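Local coordinates for rhamnosidase B (Bacillus sp., PDB 2OKX), which is an alpha-L-rhamnosidase of glycoside hydrolase family 78, hydrolysing terminal alpha-L-rhamnose from its substrates, probably with inversion of anomeric configuration, at residues F486-R491 / Q495-P500; V59-V64 / S448-F453. One frame throughout, in Å; residues are numbered along the deposited sequence.

Overall arrangement
Starting from the N terminus, the chain first lays down V59-V64 at the edge of a seven-stranded antiparallel sheet. Contact 2 then closes a very long loop of 383 residues, bringing that edge against S448-F453 in the concanavalin-like region. Contact 1 opens only afterwards and closes a short link of three residues, joining two successive strands that belong to different sheets. The two contacts thus follow in series, with centres about 14 Å apart. They meet because strands 450-457 and 493-498 are neighbours in one sheet: S499 N lies 2.9 Å from I451 O, a probable hydrogen bond. Contact 1 holds the sandwich together internally; contact 2 ties it to the N-terminal domain.

Contact 1 of 2, residues F486-R491 / Q495-P500; sequences FRYICR and QSYVSP
A single water is gripped from three directions by Y488, R491 and S496, bridging the two segments near the turn between them. Y488 OH lies 2.6 Å from it, R491 NH1 donates to it at 3.0 Å, and it donates in turn to S496 O at 2.9 Å. The Q495 side chain bends back at chi2 and runs past R491 in the opposite direction, with Q495 CB at the edge of the guanidinium, 3.7 Å from R491 NH1. R491 has a further hold through NH2 on the carbonyl of L159. Further along, the contact becomes aromatic. The Y488 ring reaches across with CG anti to the backbone N (chi1 177°), which sets its CE1 3.7 Å from Y497 CB and its CD1 over one face of the Y497 ring, toward the rim, the two rings inclined obliquely to each other. Y497 in turn points its own edge at the face of F486, a T-shaped pair with centroids 5.7 Å apart and planes at 68°. Beyond it F486 CD1 rests 4.0 Å from S499 CB, while Y497 OH and S499 OG both bond to E152. This is the interior of a beta sandwich: strand 485-489 pairs with 462-472 and 153-155, strand 493-498 pairs with 450-457, and the two run nearly antiparallel (161°) in facing sheets as a beta arch, with F453 completing the aromatic layer.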
loop_
_atom_site.group_PDB
_atom_site.type_symbol
_atom_site.label_atom_id
_atom_site.label_comp_id
_atom_site.label_asym_id
_atom_site.label_seq_id
_atom_site.Cartn_x
_atom_site.Cartn_y
_atom_site.Cartn_z
ATOM N N PHE A 486 8.989 -14.471 -0.302
ATOM C CA PHE A 486 9.758 -14.915 -1.450
ATOM C C PHE A 486 10.493 -16.178 -1.026
ATOM O O PHE A 486 10.744 -16.400 0.163
ATOM C CB PHE A 486 10.724 -13.834 -1.991
ATOM C CG PHE A 486 12.006 -13.661 -1.211
ATOM C CD1 PHE A 486 12.317 -12.428 -0.644
ATOM C CD2 PHE A 486 12.938 -14.695 -1.106
ATOM C CE1 PHE A 486 13.532 -12.223 0.009
ATOM C CE2 PHE A 486 14.157 -14.499 -0.454
ATOM C CZ PHE A 486 14.453 -13.261 0.103
ATOM N N ARG A 487 10.766 -17.043 -1.990
ATOM C CA ARG A 487 11.516 -18.256 -1.719
ATOM C C ARG A 487 12.698 -18.222 -2.663
ATOM O O ARG A 487 12.548 -17.929 -3.850
ATOM C CB ARG A 487 10.694 -19.520 -1.980
ATOM C CG ARG A 487 11.571 -20.781 -2.075
ATOM C CD ARG A 487 10.758 -22.050 -1.945
ATOM N NE ARG A 487 10.229 -22.209 -0.596
ATOM C CZ ARG A 487 9.449 -23.212 -0.212
ATOM N NH1 ARG A 487 9.103 -24.155 -1.082
ATOM N NH2 ARG A 487 9.018 -23.277 1.040
ATOM N N TYR A 488 13.870 -18.512 -2.122
ATOM C CA TYR A 488 15.099 -18.524 -2.896
ATOM C C TYR A 488 15.724 -19.895 -2.689
ATOM O O TYR A 488 15.923 -20.329 -1.552
ATOM C CB TYR A 488 16.047 -17.439 -2.379
ATOM C CG TYR A 488 17.390 -17.395 -3.072
ATOM C CD1 TYR A 488 17.595 -16.587 -4.191
ATOM C CD2 TYR A 488 18.458 -18.161 -2.605
ATOM C CE1 TYR A 488 18.835 -16.540 -4.824
ATOM C CE2 TYR A 488 19.702 -18.126 -3.232
ATOM C CZ TYR A 488 19.882 -17.313 -4.337
ATOM O OH TYR A 488 21.113 -17.276 -4.950
ATOM N N ILE A 489 16.005 -20.585 -3.788
ATOM C CA ILE A 489 16.616 -21.905 -3.726
ATOM C C ILE A 489 18.070 -21.722 -4.144
ATOM O O ILE A 489 18.361 -21.238 -5.236
ATOM C CB ILE A 489 15.905 -22.892 -4.669
ATOM C CG1 ILE A 489 14.403 -22.892 -4.367
ATOM C CG2 ILE A 489 16.463 -24.295 -4.468
ATOM C CD1 ILE A 489 13.559 -23.611 -5.396
ATOM N N CYS A 490 18.970 -22.116 -3.255
ATOM C CA CYS A 490 20.406 -21.952 -3.453
ATOM C C CYS A 490 21.140 -22.769 -4.501
ATOM O O CYS A 490 20.827 -23.932 -4.744
ATOM C CB CYS A 490 21.124 -22.181 -2.128
ATOM S SG CYS A 490 20.661 -21.018 -0.841
ATOM N N ARG A 491 22.128 -22.127 -5.112
ATOM C CA ARG A 491 22.994 -22.795 -6.066
ATOM C C ARG A 491 24.118 -23.179 -5.110
ATOM O O ARG A 491 24.068 -22.820 -3.932
ATOM C CB ARG A 491 23.509 -21.829 -7.137
ATOM C CG ARG A 491 24.427 -20.725 -6.624
ATOM C CD ARG A 491 25.194 -20.094 -7.778
ATOM N NE ARG A 491 24.286 -19.519 -8.767
ATOM C CZ ARG A 491 23.760 -18.302 -8.677
ATOM N NH1 ARG A 491 24.062 -17.522 -7.646
ATOM N NH2 ARG A 491 22.913 -17.875 -9.606
ATOM N N GLN A 495 26.623 -16.879 -2.453
ATOM C CA GLN A 495 25.788 -16.148 -3.392
ATOM C C GLN A 495 25.095 -14.976 -2.704
ATOM O O GLN A 495 25.015 -14.921 -1.478
ATOM C CB GLN A 495 24.748 -17.094 -3.990
ATOM C CG GLN A 495 23.841 -17.731 -2.955
ATOM C CD GLN A 495 23.515 -19.176 -3.275
ATOM O OE1 GLN A 495 24.193 -20.098 -2.809
ATOM N NE2 GLN A 495 22.485 -19.381 -4.081
ATOM N N SER A 496 24.608 -14.039 -3.508
ATOM C CA SER A 496 23.918 -12.862 -2.998
ATOM C C SER A 496 22.623 -12.679 -3.769
ATOM O O SER A 496 22.529 -13.050 -4.939
ATOM C CB SER A 496 24.784 -11.613 -3.171
ATOM O OG SER A 496 26.000 -11.745 -2.465
ATOM N N TYR A 497 21.625 -12.107 -3.106
ATOM C CA TYR A 497 20.341 -11.869 -3.742
ATOM C C TYR A 497 19.627 -10.678 -3.124
ATOM O O TYR A 497 19.634 -10.502 -1.907
ATOM C CB TYR A 497 19.440 -13.098 -3.612
ATOM C CG TYR A 497 18.097 -12.914 -4.287
ATOM C CD1 TYR A 497 17.990 -12.916 -5.678
ATOM C CD2 TYR A 497 16.939 -12.689 -3.536
ATOM C CE1 TYR A 497 16.771 -12.699 -6.303
ATOM C CE2 TYR A 497 15.713 -12.468 -4.154
ATOM C CZ TYR A 497 15.634 -12.473 -5.538
ATOM O OH TYR A 497 14.429 -12.246 -6.161
ATOM N N VAL A 498 19.021 -9.859 -3.976
ATOM C CA VAL A 498 18.259 -8.706 -3.527
ATOM C C VAL A 498 16.915 -8.759 -4.246
ATOM O O VAL A 498 16.848 -8.622 -5.468
ATOM C CB VAL A 498 18.961 -7.375 -3.870
ATOM C CG1 VAL A 498 18.061 -6.202 -3.499
ATOM C CG2 VAL A 498 20.283 -7.277 -3.125
ATOM N N SER A 499 15.849 -8.974 -3.489
ATOM C CA SER A 499 14.513 -9.035 -4.062
ATOM C C SER A 499 14.122 -7.703 -4.683
ATOM O O SER A 499 14.248 -6.650 -4.050
ATOM C CB SER A 499 13.492 -9.410 -2.986
ATOM O OG SER A 499 12.169 -9.357 -3.503
ATOM N N PRO A 500 13.649 -7.725 -5.942
ATOM C CA PRO A 500 13.244 -6.488 -6.614
ATOM C C PRO A 500 11.797 -6.120 -6.281
ATOM O O PRO A 500 11.246 -5.169 -6.827
ATOM C CB PRO A 500 13.441 -6.823 -8.090
ATOM C CG PRO A 500 13.052 -8.270 -8.138
ATOM C CD PRO A 500 13.715 -8.848 -6.898
HETATM O O HOH W 1 22.261 -15.456 -6.457
#

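Contact 2 of 2, residues V59-V64 / S448-F453; sequences VGRGPV and SGFIGF
R61 lays its guanidinium flat over one face of the F450 ring, and this one stack carries the whole contact. The planes are 20° apart and R61 CZ stands 3.8 Å from the ring centroid, 13° off the normal, which makes it a cation-pi pair. Packing is tightest toward the rim, where R61 NE sits 3.3 Å from F450 CE2 and R61 CD 3.5 Å from F450 CZ. The chain gets there by staying extended from CG to NE, sliding past the phenylalanine side chain in the opposite direction. Elsewhere the two segments stand well apart: the CA atoms of R61 and F450 are 11.3 Å from each other, and R61 is partly exposed, with a glycerol about 4 Å from its side chain, whereas F450 is buried. R61 NE also forms a salt bridge to E200. An alanine here would remove the stack and is likely to leave E200 without its charged mate and that face of F450 uncovered. The arginine comes from the edge strand 57-62 of the N-terminal domain's sheet; F450 lies on strand 450-457, which runs between 493-498 and 520-528, and V498 of the first neighbour touches both side chains at this domain interface.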
loop_
_atom_site.group_PDB
_atom_site.type_symbol
_atom_site.label_atom_id
_atom_site.label_comp_id
_atom_site.label_asym_id
_atom_site.label_seq_id
_atom_site.Cartn_x
_atom_site.Cartn_y
_atom_site.Cartn_z
ATOM N N VAL A 59 21.875 0.813 -11.359
ATOM C CA VAL A 59 21.710 2.256 -11.337
ATOM C C VAL A 59 20.374 2.762 -10.792
ATOM O O VAL A 59 20.330 3.793 -10.124
ATOM C CB VAL A 59 21.929 2.839 -12.752
ATOM C CG1 VAL A 59 21.598 4.318 -12.773
ATOM C CG2 VAL A 59 23.376 2.616 -13.176
ATOM N N GLY A 60 19.289 2.047 -11.071
ATOM C CA GLY A 60 17.996 2.499 -10.591
ATOM C C GLY A 60 16.860 1.522 -10.822
ATOM O O GLY A 60 17.063 0.428 -11.355
ATOM N N ARG A 61 15.665 1.930 -10.403
ATOM C CA ARG A 61 14.449 1.129 -10.532
ATOM C C ARG A 61 13.317 2.044 -10.984
ATOM O O ARG A 61 13.349 3.251 -10.738
ATOM C CB ARG A 61 14.064 0.507 -9.186
ATOM C CG ARG A 61 15.139 -0.349 -8.533
ATOM C CD ARG A 61 14.730 -0.724 -7.103
ATOM N NE ARG A 61 15.800 -1.399 -6.372
ATOM C CZ ARG A 61 16.037 -2.705 -6.415
ATOM N NH1 ARG A 61 15.276 -3.503 -7.153
ATOM N NH2 ARG A 61 17.047 -3.217 -5.721
ATOM N N GLY A 62 12.312 1.462 -11.632
ATOM C CA GLY A 62 11.183 2.244 -12.097
ATOM C C GLY A 62 10.275 1.419 -12.990
ATOM O O GLY A 62 10.317 0.191 -12.951
ATOM N N PRO A 63 9.388 2.066 -13.759
ATOM C CA PRO A 63 9.203 3.519 -13.767
ATOM C C PRO A 63 8.242 3.857 -12.628
ATOM O O PRO A 63 7.795 2.963 -11.917
ATOM C CB PRO A 63 8.577 3.766 -15.132
ATOM C CG PRO A 63 7.679 2.564 -15.280
ATOM C CD PRO A 63 8.580 1.427 -14.816
ATOM N N VAL A 64 7.931 5.134 -12.444
ATOM C CA VAL A 64 6.981 5.505 -11.403
ATOM C C VAL A 64 5.628 5.005 -11.903
ATOM O O VAL A 64 5.480 4.723 -13.095
ATOM C CB VAL A 64 6.940 7.035 -11.185
ATOM C CG1 VAL A 64 8.290 7.519 -10.655
ATOM C CG2 VAL A 64 6.596 7.748 -12.482
ATOM N N SER A 448 10.544 -0.211 4.763
ATOM C CA SER A 448 9.947 -0.507 3.469
ATOM C C SER A 448 11.061 -0.557 2.443
ATOM O O SER A 448 11.828 0.398 2.299
ATOM C CB SER A 448 8.937 0.583 3.097
ATOM O OG SER A 448 8.378 0.372 1.812
ATOM N N GLY A 449 11.163 -1.672 1.732
ATOM C CA GLY A 449 12.218 -1.772 0.745
ATOM C C GLY A 449 12.496 -3.154 0.199
ATOM O O GLY A 449 11.625 -4.031 0.184
ATOM N N PHE A 450 13.738 -3.344 -0.225
ATOM C CA PHE A 450 14.179 -4.586 -0.843
ATOM C C PHE A 450 15.073 -5.442 0.042
ATOM O O PHE A 450 16.187 -5.046 0.404
ATOM C CB PHE A 450 14.884 -4.232 -2.151
ATOM C CG PHE A 450 14.121 -3.232 -2.981
ATOM C CD1 PHE A 450 12.949 -3.607 -3.642
ATOM C CD2 PHE A 450 14.526 -1.903 -3.041
ATOM C CE1 PHE A 450 12.193 -2.669 -4.346
ATOM C CE2 PHE A 450 13.774 -0.954 -3.744
ATOM C CZ PHE A 450 12.605 -1.341 -4.397
ATOM N N ILE A 451 14.570 -6.625 0.381
ATOM C CA ILE A 451 15.297 -7.564 1.221
ATOM C C ILE A 451 16.497 -8.111 0.466
ATOM O O ILE A 451 16.396 -8.463 -0.712
ATOM C CB ILE A 451 14.389 -8.738 1.637
ATOM C CG1 ILE A 451 13.244 -8.214 2.507
ATOM C CG2 ILE A 451 15.202 -9.805 2.370
ATOM C CD1 ILE A 451 12.148 -9.231 2.747
ATOM N N GLY A 452 17.633 -8.171 1.151
ATOM C CA GLY A 452 18.841 -8.678 0.532
ATOM C C GLY A 452 19.633 -9.538 1.491
ATOM O O GLY A 452 19.475 -9.445 2.710
ATOM N N PHE A 453 20.484 -10.394 0.942
ATOM C CA PHE A 453 21.311 -11.250 1.773
ATOM C C PHE A 453 22.482 -11.805 0.977
ATOM O O PHE A 453 22.528 -11.702 -0.249
ATOM C CB PHE A 453 20.494 -12.415 2.345
ATOM C CG PHE A 453 19.974 -13.371 1.299
ATOM C CD1 PHE A 453 18.687 -13.237 0.793
ATOM C CD2 PHE A 453 20.778 -14.404 0.817
ATOM C CE1 PHE A 453 18.202 -14.120 -0.179
ATOM C CE2 PHE A 453 20.306 -15.292 -0.156
ATOM C CZ PHE A 453 19.015 -15.149 -0.653
#